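Side-chain contacts in putative ribosomal N-acetyltransferase YdaF (Bacillus subtilis, PDB 1NSL), which probably transfers an acetyl group from acetyl-CoA to the N-termini of proteins, possibly ribosomal ones, as a hexameric member of the GNAT family: residues Ile11-Leu16 / Thr112-Lys117; Leu85-Gln90 / Lys94-Tyr99; Val131-Ala136 / Ile149-Glu154; Ala157-Tyr162 / His167-Tyr172. One frame throughout, in Å; residues are numbered along the deposited sequence.

Interaction 1 of 4, residues Ile11-Leu16 / Thr112-Lys117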
loop_
_atom_site.group_PDB
_atom_site.type_symbol
_atom_site.label_atom_id
_atom_site.label_comp_id
_atom_site.label_asym_id
_atom_site.label_seq_id
_atom_site.Cartn_x
_atom_site.Cartn_y
_atom_site.Cartn_z
ATOM N N ILE C 11 30.838 4.709 -22.347
ATOM C CA ILE C 11 29.665 3.954 -21.956
ATOM C C ILE C 11 29.404 4.050 -20.487
ATOM O O ILE C 11 30.295 3.706 -19.677
ATOM C CB ILE C 11 29.885 2.488 -22.278
ATOM C CG1 ILE C 11 29.829 2.252 -23.784
ATOM C CG2 ILE C 11 28.831 1.655 -21.651
ATOM C CD1 ILE C 11 30.293 0.843 -24.152
ATOM N N THR C 12 28.203 4.513 -20.127
ATOM C CA THR C 12 27.858 4.539 -18.720
ATOM C C THR C 12 26.526 3.850 -18.455
ATOM O O THR C 12 25.662 3.827 -19.331
ATOM C CB THR C 12 27.913 5.957 -18.148
ATOM O OG1 THR C 12 27.098 6.834 -18.932
ATOM C CG2 THR C 12 29.294 6.557 -18.340
ATOM N N ILE C 13 26.398 3.251 -17.264
ATOM C CA ILE C 13 25.197 2.521 -16.880
ATOM C C ILE C 13 24.532 3.262 -15.751
ATOM O O ILE C 13 25.226 3.677 -14.818
ATOM C CB ILE C 13 25.553 1.111 -16.397
ATOM C CG1 ILE C 13 26.281 0.342 -17.494
ATOM C CG2 ILE C 13 24.323 0.370 -16.011
ATOM C CD1 ILE C 13 26.524 -1.108 -17.181
ATOM N N ARG C 14 23.213 3.451 -15.778
ATOM C CA ARG C 14 22.576 4.117 -14.620
ATOM C C ARG C 14 21.133 3.747 -14.428
ATOM O O ARG C 14 20.501 3.252 -15.337
ATOM C CB ARG C 14 22.714 5.605 -14.723
ATOM C CG ARG C 14 21.685 6.271 -15.528
ATOM C CD ARG C 14 21.888 7.768 -15.549
ATOM N NE ARG C 14 21.312 8.487 -16.688
ATOM C CZ ARG C 14 20.032 8.487 -17.040
ATOM N NH1 ARG C 14 19.136 7.777 -16.374
ATOM N NH2 ARG C 14 19.644 9.210 -18.071
ATOM N N LEU C 15 20.620 3.890 -13.220
ATOM C CA LEU C 15 19.219 3.565 -13.010
ATOM C C LEU C 15 18.554 4.575 -13.845
ATOM O O LEU C 15 19.094 5.633 -14.021
ATOM C CB LEU C 15 18.774 3.806 -11.590
ATOM C CG LEU C 15 18.680 2.642 -10.600
ATOM C CD1 LEU C 15 18.245 3.235 -9.212
ATOM C CD2 LEU C 15 17.668 1.632 -11.019
ATOM N N LEU C 16 17.405 4.243 -14.416
ATOM C CA LEU C 16 16.700 5.247 -15.207
ATOM C C LEU C 16 15.940 6.121 -14.214
ATOM O O LEU C 16 15.764 5.737 -13.080
ATOM C CB LEU C 16 15.716 4.576 -16.152
ATOM C CG LEU C 16 16.345 3.746 -17.236
ATOM C CD1 LEU C 16 15.511 2.477 -17.607
ATOM C CD2 LEU C 16 16.555 4.627 -18.435
ATOM N N THR C 112 28.264 -5.976 -24.881
ATOM C CA THR C 112 29.297 -6.820 -24.292
ATOM C C THR C 112 29.948 -6.092 -23.135
ATOM O O THR C 112 29.802 -6.482 -21.962
ATOM C CB THR C 112 30.311 -7.167 -25.319
ATOM O OG1 THR C 112 29.693 -8.012 -26.282
ATOM C CG2 THR C 112 31.428 -8.072 -24.721
ATOM N N ALA C 113 30.587 -4.974 -23.453
ATOM C CA ALA C 113 31.236 -4.160 -22.446
ATOM C C ALA C 113 30.369 -3.936 -21.199
ATOM O O ALA C 113 30.873 -4.060 -20.100
ATOM C CB ALA C 113 31.631 -2.866 -23.044
ATOM N N ALA C 114 29.101 -3.571 -21.375
ATOM C CA ALA C 114 28.218 -3.387 -20.265
ATOM C C ALA C 114 27.891 -4.694 -19.497
ATOM O O ALA C 114 27.815 -4.663 -18.274
ATOM C CB ALA C 114 26.912 -2.685 -20.726
ATOM N N CYS C 115 27.677 -5.815 -20.204
ATOM C CA CYS C 115 27.442 -7.113 -19.512
ATOM C C CYS C 115 28.647 -7.451 -18.601
ATOM O O CYS C 115 28.457 -7.889 -17.483
ATOM C CB CYS C 115 27.124 -8.278 -20.486
ATOM S SG CYS C 115 25.555 -8.007 -21.375
ATOM N N ARG C 116 29.879 -7.231 -19.065
ATOM C CA ARG C 116 31.011 -7.504 -18.194
ATOM C C ARG C 116 30.933 -6.684 -16.877
ATOM O O ARG C 116 31.112 -7.244 -15.770
ATOM C CB ARG C 116 32.354 -7.331 -18.907
ATOM C CG ARG C 116 32.516 -8.194 -20.168
ATOM C CD ARG C 116 33.836 -7.953 -21.027
ATOM N NE ARG C 116 34.276 -9.219 -21.609
ATOM C CZ ARG C 116 34.596 -9.389 -22.895
ATOM N NH1 ARG C 116 34.507 -8.362 -23.725
ATOM N NH2 ARG C 116 34.995 -10.573 -23.360
ATOM N N LYS C 117 30.690 -5.385 -16.933
ATOM C CA LYS C 117 30.565 -4.730 -15.651
ATOM C C LYS C 117 29.496 -5.438 -14.808
ATOM O O LYS C 117 29.721 -5.680 -13.606
ATOM C CB LYS C 117 30.224 -3.252 -15.752
ATOM C CG LYS C 117 31.396 -2.335 -16.036
ATOM C CD LYS C 117 32.564 -2.412 -15.032
ATOM C CE LYS C 117 33.763 -1.690 -15.660
ATOM N NZ LYS C 117 35.128 -2.234 -15.421
#
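I13 and A114 meet methyl to methyl, with CD1 of I13 lying 3.9 Å from CB of A114 where the strand passes closest to the helix. Two residues back on the strand and one back on the helix, CD1 of I11 approaches CB of A113 at 4.1 Å. Both isoleucines place CG1 opposite the carbonyl carbon (chi1 -72° in I11, -59° in I13) and run on extended to CD1, so each reaches the helix with the end of its longer branch. Alanines on the facing side let the helix come near, and the CA atoms of I13 and A114 are 7.4 Å apart. Behind the first shell, strand 69-75 holds strand 11-15 through backbone bonds of T12 with L74 and of R14 with G72. The same strand sends A71 against I13 and L73 against A114, while I83 also packs on A114 and F3 of the second subunit packs on I13. No hydrogen bond or charge pair links strand and helix here; the contact is wholly apolar and mostly buried, so it depends on close fit and exclusion of water.

Interaction 2 of 4, residues Leu85-Gln90 / Lys94-Tyr99; sequences LHNLDQ and KAEIGY
E96 leaves its strand with CG opposite the carbonyl carbon (chi1 -38°) and then runs extended, which carries its carboxylate over to N87 on the partner strand. N87 has a left-handed backbone conformation and its side chain starts toward the E96 strand; its ND2 gives OE2 of E96 a weak hydrogen bond of 2.6 Å, the amide and carboxylate planes standing 75° apart. Beside this pair, the H86 ring lies with one face over the backbone O of E96, offset toward the ring's rim, while its ND1 points to OD1 of N87 in a weak, in-plane bond. An alanine in place of E96 would probably leave ND2 of N87 without this acceptor, the amide then held only by its weak bond from H86 among the contacts described here. Further along, CE of K94 passes 3.7 Å from OD2 of D89, although that carboxylate is held chiefly by N92. The other face of the hairpin is apolar: CD1 of L85 touches CB of A95 at 3.7 Å and CG1 of I97 at 4.0 Å. Paired backbone bonds join H86 with E96 and D89 with K94, and between the two pairs the register slips by one residue. This is an antiparallel beta hairpin with a beta bulge near its turn, joining strands 78-89 and 94-101 in the middle of the GNAT sheet.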
loop_
_atom_site.group_PDB
_atom_site.type_symbol
_atom_site.label_atom_id
_atom_site.label_comp_id
_atom_site.label_asym_id
_atom_site.label_seq_id
_atom_site.Cartn_x
_atom_site.Cartn_y
_atom_site.Cartn_z
ATOM N N LEU C 85 19.220 -7.093 -15.020
ATOM C CA LEU C 85 19.540 -8.304 -14.288
ATOM C C LEU C 85 18.267 -8.579 -13.573
ATOM O O LEU C 85 17.861 -7.764 -12.775
ATOM C CB LEU C 85 20.637 -8.046 -13.279
ATOM C CG LEU C 85 20.820 -9.196 -12.308
ATOM C CD1 LEU C 85 21.676 -10.156 -12.919
ATOM C CD2 LEU C 85 21.489 -8.696 -11.055
ATOM N N HIS C 86 17.645 -9.720 -13.856
ATOM C CA HIS C 86 16.335 -10.057 -13.338
ATOM C C HIS C 86 16.274 -11.528 -12.990
ATOM O O HIS C 86 17.240 -12.189 -13.147
ATOM C CB HIS C 86 15.270 -9.689 -14.357
ATOM C CG HIS C 86 15.519 -10.245 -15.716
ATOM N ND1 HIS C 86 14.990 -11.445 -16.141
ATOM C CD2 HIS C 86 16.259 -9.779 -16.742
ATOM C CE1 HIS C 86 15.386 -11.691 -17.373
ATOM N NE2 HIS C 86 16.188 -10.712 -17.752
ATOM N N ASN C 87 15.129 -12.036 -12.553
ATOM C CA ASN C 87 15.003 -13.382 -12.012
ATOM C C ASN C 87 16.058 -13.615 -10.990
ATOM O O ASN C 87 16.775 -14.599 -11.043
ATOM C CB ASN C 87 15.097 -14.460 -13.066
ATOM C CG ASN C 87 14.034 -14.312 -14.130
ATOM O OD1 ASN C 87 13.276 -13.326 -14.119
ATOM N ND2 ASN C 87 13.978 -15.271 -15.078
ATOM N N LEU C 88 16.164 -12.709 -10.049
ATOM C CA LEU C 88 17.188 -12.843 -9.060
ATOM C C LEU C 88 16.733 -13.865 -8.062
ATOM O O LEU C 88 15.763 -13.648 -7.385
ATOM C CB LEU C 88 17.354 -11.524 -8.372
ATOM C CG LEU C 88 18.665 -11.180 -7.722
ATOM C CD1 LEU C 88 18.597 -9.652 -7.483
ATOM C CD2 LEU C 88 18.822 -11.934 -6.411
ATOM N N ASP C 89 17.437 -14.979 -7.955
ATOM C CA ASP C 89 17.073 -16.031 -7.045
ATOM C C ASP C 89 18.237 -16.158 -6.072
ATOM O O ASP C 89 19.217 -16.852 -6.354
ATOM C CB ASP C 89 16.886 -17.267 -7.885
ATOM C CG ASP C 89 16.368 -18.449 -7.126
ATOM O OD1 ASP C 89 16.398 -18.463 -5.887
ATOM O OD2 ASP C 89 15.938 -19.455 -7.719
ATOM N N GLN C 90 18.147 -15.457 -4.941
ATOM C CA GLN C 90 19.196 -15.457 -3.913
ATOM C C GLN C 90 19.412 -16.824 -3.326
ATOM O O GLN C 90 20.509 -17.164 -2.913
ATOM C CB GLN C 90 18.895 -14.472 -2.768
ATOM C CG GLN C 90 19.590 -13.105 -2.873
ATOM C CD GLN C 90 21.100 -13.233 -3.104
ATOM O OE1 GLN C 90 21.666 -14.339 -3.028
ATOM N NE2 GLN C 90 21.750 -12.110 -3.401
ATOM N N LYS C 94 21.559 -17.411 -8.260
ATOM C CA LYS C 94 21.658 -17.216 -9.703
ATOM C C LYS C 94 20.773 -16.109 -10.220
ATOM O O LYS C 94 19.877 -15.650 -9.512
ATOM C CB LYS C 94 21.198 -18.479 -10.388
ATOM C CG LYS C 94 19.791 -18.851 -10.103
ATOM C CD LYS C 94 19.379 -20.053 -10.959
ATOM C CE LYS C 94 17.934 -20.489 -10.638
ATOM N NZ LYS C 94 17.614 -21.669 -11.430
ATOM N N ALA C 95 20.940 -15.716 -11.475
ATOM C CA ALA C 95 20.093 -14.625 -11.985
ATOM C C ALA C 95 20.170 -14.620 -13.505
ATOM O O ALA C 95 20.999 -15.324 -14.048
ATOM C CB ALA C 95 20.601 -13.315 -11.426
ATOM N N GLU C 96 19.343 -13.869 -14.207
ATOM C CA GLU C 96 19.567 -13.696 -15.648
ATOM C C GLU C 96 19.859 -12.260 -16.148
ATOM O O GLU C 96 19.535 -11.282 -15.463
ATOM C CB GLU C 96 18.408 -14.225 -16.390
ATOM C CG GLU C 96 17.915 -15.465 -15.711
ATOM C CD GLU C 96 16.655 -15.947 -16.347
ATOM O OE1 GLU C 96 16.327 -15.417 -17.439
ATOM O OE2 GLU C 96 16.012 -16.829 -15.751
ATOM N N ILE C 97 20.516 -12.141 -17.314
ATOM C CA ILE C 97 20.781 -10.833 -17.929
ATOM C C ILE C 97 20.019 -10.572 -19.239
ATOM O O ILE C 97 19.824 -11.459 -20.038
ATOM C CB ILE C 97 22.285 -10.623 -18.088
ATOM C CG1 ILE C 97 22.896 -10.399 -16.691
ATOM C CG2 ILE C 97 22.644 -9.450 -19.063
ATOM C CD1 ILE C 97 24.387 -10.264 -16.707
ATOM N N GLY C 98 19.528 -9.352 -19.413
ATOM C CA GLY C 98 18.840 -8.983 -20.645
ATOM C C GLY C 98 19.374 -7.636 -21.046
ATOM O O GLY C 98 20.062 -7.003 -20.269
ATOM N N TYR C 99 19.083 -7.189 -22.247
ATOM C CA TYR C 99 19.640 -5.947 -22.708
ATOM C C TYR C 99 19.072 -5.756 -24.065
ATOM O O TYR C 99 18.718 -6.712 -24.672
ATOM C CB TYR C 99 21.150 -6.112 -22.843
ATOM C CG TYR C 99 21.571 -7.430 -23.487
ATOM C CD1 TYR C 99 21.293 -7.694 -24.813
ATOM C CD2 TYR C 99 22.239 -8.400 -22.758
ATOM C CE1 TYR C 99 21.638 -8.857 -25.378
ATOM C CE2 TYR C 99 22.614 -9.593 -23.333
ATOM C CZ TYR C 99 22.297 -9.817 -24.649
ATOM O OH TYR C 99 22.633 -10.989 -25.282
#

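Interaction 3 of 4, residues Val131-Ala136 / Ile149-Glu154; sequences VAICAA and IGFLEE
F151 provides one whole side of this contact, and the apolar touches all reach the outer end of its ring. CD1 of I133 lies 3.6 Å from CZ of F151, the two side chains crossing at about a right angle. CG1 of V131 comes in from two residues earlier on the strand, 4.0 Å from CE2 of F151. I133 sets CG1 opposite its carbonyl carbon (chi1 -80°) and continues extended, which lays CG1 and CD1 along the CE2 and CZ end of the ring. An alanine in place of F151 would probably open a gap beside V131 and I133 and remove the ring that CD1 of I133 packs against. Backbone atoms make a second kind of contact: the carbonyl C of A132 sits at the ring edge near its plane, and O of V131 is 3.6 Å from CE2 of F151. Hydrogen bonds are absent between the segments, and one polar link nearby is the salt bridge from OE2 of E154 to NH1 of R130. G150, with positive phi (88°), breaks from the preceding helix and leads the chain into F151. Strand 166-176 runs between strands 130-136 and 152-163 in the sheet, so F151 spans it, packing on Y173 and L175; I119 of helix 110-124 and P146 of helix 140-149 pack on the same side chain.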
loop_
_atom_site.group_PDB
_atom_site.type_symbol
_atom_site.label_atom_id
_atom_site.label_comp_id
_atom_site.label_asym_id
_atom_site.label_seq_id
_atom_site.Cartn_x
_atom_site.Cartn_y
_atom_site.Cartn_z
ATOM N N VAL C 131 25.108 -17.116 -13.705
ATOM C CA VAL C 131 24.421 -16.005 -14.336
ATOM C C VAL C 131 23.987 -16.504 -15.696
ATOM O O VAL C 131 24.775 -17.214 -16.371
ATOM C CB VAL C 131 25.309 -14.814 -14.447
ATOM C CG1 VAL C 131 24.913 -14.001 -15.567
ATOM C CG2 VAL C 131 25.175 -14.016 -13.180
ATOM N N ALA C 132 22.751 -16.248 -16.120
ATOM C CA ALA C 132 22.426 -16.754 -17.461
ATOM C C ALA C 132 22.013 -15.670 -18.400
ATOM O O ALA C 132 21.671 -14.560 -17.971
ATOM C CB ALA C 132 21.366 -17.811 -17.401
ATOM N N ILE C 133 22.044 -15.979 -19.682
ATOM C CA ILE C 133 21.514 -15.073 -20.669
ATOM C C ILE C 133 20.732 -15.896 -21.670
ATOM O O ILE C 133 21.165 -16.961 -22.105
ATOM C CB ILE C 133 22.630 -14.389 -21.428
ATOM C CG1 ILE C 133 23.229 -13.219 -20.652
ATOM C CG2 ILE C 133 22.145 -13.901 -22.788
ATOM C CD1 ILE C 133 24.578 -12.728 -21.310
ATOM N N CYS C 134 19.568 -15.425 -22.074
ATOM C CA CYS C 134 18.900 -16.197 -23.070
ATOM C C CYS C 134 18.527 -15.355 -24.275
ATOM O O CYS C 134 18.627 -14.139 -24.237
ATOM C CB CYS C 134 17.788 -16.998 -22.446
ATOM S SG CYS C 134 16.321 -16.123 -22.285
ATOM N N ALA C 135 18.154 -15.972 -25.376
ATOM C CA ALA C 135 17.886 -15.151 -26.536
ATOM C C ALA C 135 17.199 -15.945 -27.593
ATOM O O ALA C 135 17.231 -17.190 -27.584
ATOM C CB ALA C 135 19.163 -14.610 -27.092
ATOM N N ALA C 136 16.630 -15.226 -28.537
ATOM C CA ALA C 136 15.905 -15.891 -29.580
ATOM C C ALA C 136 16.887 -16.575 -30.432
ATOM O O ALA C 136 17.871 -16.007 -30.836
ATOM C CB ALA C 136 15.125 -14.910 -30.375
ATOM N N ILE C 149 31.625 -13.416 -24.377
ATOM C CA ILE C 149 32.183 -13.425 -23.031
ATOM C C ILE C 149 32.533 -14.872 -22.494
ATOM O O ILE C 149 33.092 -15.039 -21.396
ATOM C CB ILE C 149 31.222 -12.709 -22.091
ATOM C CG1 ILE C 149 31.150 -11.228 -22.400
ATOM C CG2 ILE C 149 31.583 -12.906 -20.601
ATOM C CD1 ILE C 149 29.839 -10.679 -21.922
ATOM N N GLY C 150 32.204 -15.915 -23.245
ATOM C CA GLY C 150 32.449 -17.239 -22.732
ATOM C C GLY C 150 31.442 -18.003 -21.861
ATOM O O GLY C 150 31.845 -18.896 -21.086
ATOM N N PHE C 151 30.152 -17.687 -21.976
ATOM C CA PHE C 151 29.094 -18.507 -21.361
ATOM C C PHE C 151 29.059 -19.849 -22.133
ATOM O O PHE C 151 29.683 -19.980 -23.177
ATOM C CB PHE C 151 27.705 -17.837 -21.568
ATOM C CG PHE C 151 27.428 -16.598 -20.703
ATOM C CD1 PHE C 151 28.340 -15.563 -20.596
ATOM C CD2 PHE C 151 26.275 -16.505 -20.003
ATOM C CE1 PHE C 151 28.092 -14.465 -19.789
ATOM C CE2 PHE C 151 25.996 -15.377 -19.209
ATOM C CZ PHE C 151 26.899 -14.351 -19.124
ATOM N N LEU C 152 28.319 -20.835 -21.657
ATOM C CA LEU C 152 28.157 -22.070 -22.397
ATOM C C LEU C 152 26.661 -22.237 -22.661
ATOM O O LEU C 152 25.836 -21.934 -21.805
ATOM C CB LEU C 152 28.678 -23.252 -21.592
ATOM C CG LEU C 152 30.181 -23.381 -21.167
ATOM C CD1 LEU C 152 30.503 -24.578 -20.200
ATOM C CD2 LEU C 152 31.180 -23.454 -22.354
ATOM N N GLU C 153 26.305 -22.695 -23.854
ATOM C CA GLU C 153 24.922 -22.988 -24.250
ATOM C C GLU C 153 24.466 -24.144 -23.430
ATOM O O GLU C 153 25.107 -25.173 -23.380
ATOM C CB GLU C 153 24.898 -23.449 -25.698
ATOM C CG GLU C 153 23.519 -23.564 -26.280
ATOM C CD GLU C 153 23.547 -23.610 -27.793
ATOM O OE1 GLU C 153 22.526 -24.046 -28.405
ATOM O OE2 GLU C 153 24.595 -23.206 -28.363
ATOM N N GLU C 154 23.310 -24.011 -22.842
ATOM C CA GLU C 154 22.907 -24.934 -21.784
ATOM C C GLU C 154 21.717 -25.777 -22.154
ATOM O O GLU C 154 21.551 -26.871 -21.581
ATOM C CB GLU C 154 22.440 -24.093 -20.590
ATOM C CG GLU C 154 23.387 -23.968 -19.418
ATOM C CD GLU C 154 22.599 -23.530 -18.197
ATOM O OE1 GLU C 154 21.529 -22.887 -18.413
ATOM O OE2 GLU C 154 23.014 -23.878 -17.053
#

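Interaction 4 of 4, residues Ala157-Tyr162 / His167-Tyr172; sequences ARDGLY and HHDLVY
A157 packs against both L170 and Y172: its CB meets CB of L170 and, 3.8 Å away, the edge of the Y172 ring at CE1. L170 continues the apolar patch, its CG lying 3.9 Å from the backbone C of G160 and 4.3 Å from CB of L161. Around this centre, paired backbone bonds join A157 with L170 and L161 with H168. Between them a type II turn from A157 to G160 bulges out, leaving G160 and L161 both opposite H168 in a classic beta bulge; O of A157 accepts from N of both G160 and L170. At the polar edge, N of D159 gives a straight bond to OD1 of D169 (2.8 Å, 173°), which secures the turn from the side. The D159 carboxylate runs alongside the H167 ring, planes 43° apart, with OD1 of D159 3.1 Å from CD2 of H167. OD1 of D159 and OD1 of D169 are 3.8 Å apart, like charges; OD2 of D159 is hydrogen-bonded to ND2 of N129 of the third subunit. The hairpin of strands 152-163 and 166-176 forms one end of the sheet within this chain, with strand 130-136 on the other side of 166-176.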
loop_
_atom_site.group_PDB
_atom_site.type_symbol
_atom_site.label_atom_id
_atom_site.label_comp_id
_atom_site.label_asym_id
_atom_site.label_seq_id
_atom_site.Cartn_x
_atom_site.Cartn_y
_atom_site.Cartn_z
ATOM N N ALA C 157 14.540 -23.459 -25.041
ATOM C CA ALA C 157 13.161 -23.391 -24.594
ATOM C C ALA C 157 12.349 -23.515 -25.853
ATOM O O ALA C 157 12.429 -22.647 -26.702
ATOM C CB ALA C 157 12.900 -22.097 -23.943
ATOM N N ARG C 158 11.653 -24.639 -26.005
ATOM C CA ARG C 158 10.795 -24.886 -27.140
ATOM C C ARG C 158 9.620 -23.952 -27.094
ATOM O O ARG C 158 8.847 -23.959 -26.146
ATOM C CB ARG C 158 10.313 -26.297 -27.094
ATOM C CG ARG C 158 11.445 -27.255 -26.865
ATOM C CD ARG C 158 11.208 -28.628 -27.436
ATOM N NE ARG C 158 10.136 -29.273 -26.706
ATOM C CZ ARG C 158 9.099 -29.837 -27.273
ATOM N NH1 ARG C 158 8.978 -29.824 -28.591
ATOM N NH2 ARG C 158 8.182 -30.426 -26.525
ATOM N N ASP C 159 9.548 -23.102 -28.115
ATOM C CA ASP C 159 8.520 -22.078 -28.254
ATOM C C ASP C 159 8.600 -21.121 -27.099
ATOM O O ASP C 159 7.589 -20.600 -26.677
ATOM C CB ASP C 159 7.117 -22.665 -28.202
ATOM C CG ASP C 159 6.849 -23.645 -29.281
ATOM O OD1 ASP C 159 7.788 -24.037 -29.990
ATOM O OD2 ASP C 159 5.701 -24.067 -29.507
ATOM N N GLY C 160 9.768 -20.882 -26.557
ATOM C CA GLY C 160 9.796 -20.029 -25.396
ATOM C C GLY C 160 9.480 -18.583 -25.644
ATOM O O GLY C 160 9.158 -17.838 -24.715
ATOM N N LEU C 161 9.583 -18.154 -26.889
ATOM C CA LEU C 161 9.351 -16.756 -27.186
ATOM C C LEU C 161 8.179 -16.685 -28.053
ATOM O O LEU C 161 7.946 -17.562 -28.856
ATOM C CB LEU C 161 10.495 -16.214 -27.991
ATOM C CG LEU C 161 10.860 -14.751 -27.776
ATOM C CD1 LEU C 161 11.632 -14.340 -29.013
ATOM C CD2 LEU C 161 9.734 -13.770 -27.523
ATOM N N TYR C 162 7.448 -15.607 -27.946
ATOM C CA TYR C 162 6.264 -15.480 -28.756
ATOM C C TYR C 162 6.298 -14.133 -29.438
ATOM O O TYR C 162 5.801 -13.208 -28.914
ATOM C CB TYR C 162 5.058 -15.649 -27.857
ATOM C CG TYR C 162 3.928 -16.351 -28.523
ATOM C CD1 TYR C 162 3.724 -17.740 -28.375
ATOM C CD2 TYR C 162 3.065 -15.638 -29.322
ATOM C CE1 TYR C 162 2.654 -18.389 -29.024
ATOM C CE2 TYR C 162 2.022 -16.233 -29.947
ATOM C CZ TYR C 162 1.797 -17.605 -29.818
ATOM O OH TYR C 162 0.690 -18.123 -30.510
ATOM N N HIS C 167 5.585 -18.250 -32.581
ATOM C CA HIS C 167 6.526 -18.817 -31.627
ATOM C C HIS C 167 7.925 -19.134 -32.220
ATOM O O HIS C 167 8.034 -19.398 -33.427
ATOM C CB HIS C 167 5.880 -20.011 -30.908
ATOM C CG HIS C 167 5.564 -21.148 -31.807
ATOM N ND1 HIS C 167 4.432 -21.180 -32.591
ATOM C CD2 HIS C 167 6.233 -22.296 -32.055
ATOM C CE1 HIS C 167 4.427 -22.295 -33.305
ATOM N NE2 HIS C 167 5.504 -22.997 -32.988
ATOM N N HIS C 168 8.963 -19.028 -31.368
ATOM C CA HIS C 168 10.360 -19.284 -31.705
ATOM C C HIS C 168 10.991 -19.846 -30.468
ATOM O O HIS C 168 10.517 -19.617 -29.375
ATOM C CB HIS C 168 11.126 -18.000 -31.975
ATOM C CG HIS C 168 10.625 -17.211 -33.134
ATOM N ND1 HIS C 168 11.037 -17.445 -34.424
ATOM C CD2 HIS C 168 9.772 -16.171 -33.198
ATOM C CE1 HIS C 168 10.443 -16.593 -35.241
ATOM N NE2 HIS C 168 9.674 -15.802 -34.518
ATOM N N ASP C 169 12.094 -20.558 -30.625
ATOM C CA ASP C 169 12.794 -21.142 -29.489
ATOM C C ASP C 169 13.746 -20.169 -28.868
ATOM O O ASP C 169 14.347 -19.309 -29.500
ATOM C CB ASP C 169 13.600 -22.373 -29.892
ATOM C CG ASP C 169 12.739 -23.494 -30.336
ATOM O OD1 ASP C 169 11.556 -23.445 -29.998
ATOM O OD2 ASP C 169 13.130 -24.469 -31.026
ATOM N N LEU C 170 13.880 -20.357 -27.581
ATOM C CA LEU C 170 14.798 -19.620 -26.793
ATOM C C LEU C 170 15.985 -20.556 -26.570
ATOM O O LEU C 170 15.813 -21.741 -26.267
ATOM C CB LEU C 170 14.109 -19.365 -25.494
ATOM C CG LEU C 170 13.353 -18.069 -25.331
ATOM C CD1 LEU C 170 12.997 -17.740 -23.842
ATOM C CD2 LEU C 170 14.335 -17.064 -25.907
ATOM N N VAL C 171 17.190 -20.065 -26.771
ATOM C CA VAL C 171 18.314 -20.849 -26.332
ATOM C C VAL C 171 18.944 -20.227 -25.058
ATOM O O VAL C 171 19.092 -19.011 -24.978
ATOM C CB VAL C 171 19.340 -20.910 -27.376
ATOM C CG1 VAL C 171 19.725 -19.540 -27.763
ATOM C CG2 VAL C 171 20.524 -21.635 -26.837
ATOM N N TYR C 172 19.305 -21.044 -24.066
ATOM C CA TYR C 172 19.859 -20.526 -22.840
ATOM C C TYR C 172 21.368 -20.615 -22.860
ATOM O O TYR C 172 21.883 -21.519 -23.475
ATOM C CB TYR C 172 19.336 -21.377 -21.688
ATOM C CG TYR C 172 18.025 -20.900 -21.308
ATOM C CD1 TYR C 172 16.941 -21.153 -22.099
ATOM C CD2 TYR C 172 17.870 -20.053 -20.252
ATOM C CE1 TYR C 172 15.702 -20.606 -21.802
ATOM C CE2 TYR C 172 16.650 -19.524 -19.955
ATOM C CZ TYR C 172 15.579 -19.811 -20.736
ATOM O OH TYR C 172 14.366 -19.279 -20.451
#

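How the interactions relate
Interactions 1 and 3 are buried and apolar, without a hydrogen bond across them, and each bridges elements that are not sheet neighbours. Interactions 2 and 4 are bulged antiparallel hairpins, held by backbone bonds and only partly buried, with polar side chains among those that meet across them. Helix 110-124 connects the inner three: C115 packs on Y99 and I97 of interaction 2, and on I149 of interaction 3. Strands 94-101 and 130-136 pair directly, through A132 with A95 and I97. Interactions 3 and 4 share strand 152-163 and both touch the third subunit. Interactions 1 and 4 lie on opposite sides of the chain's centre, their own centres about 26 Å apart.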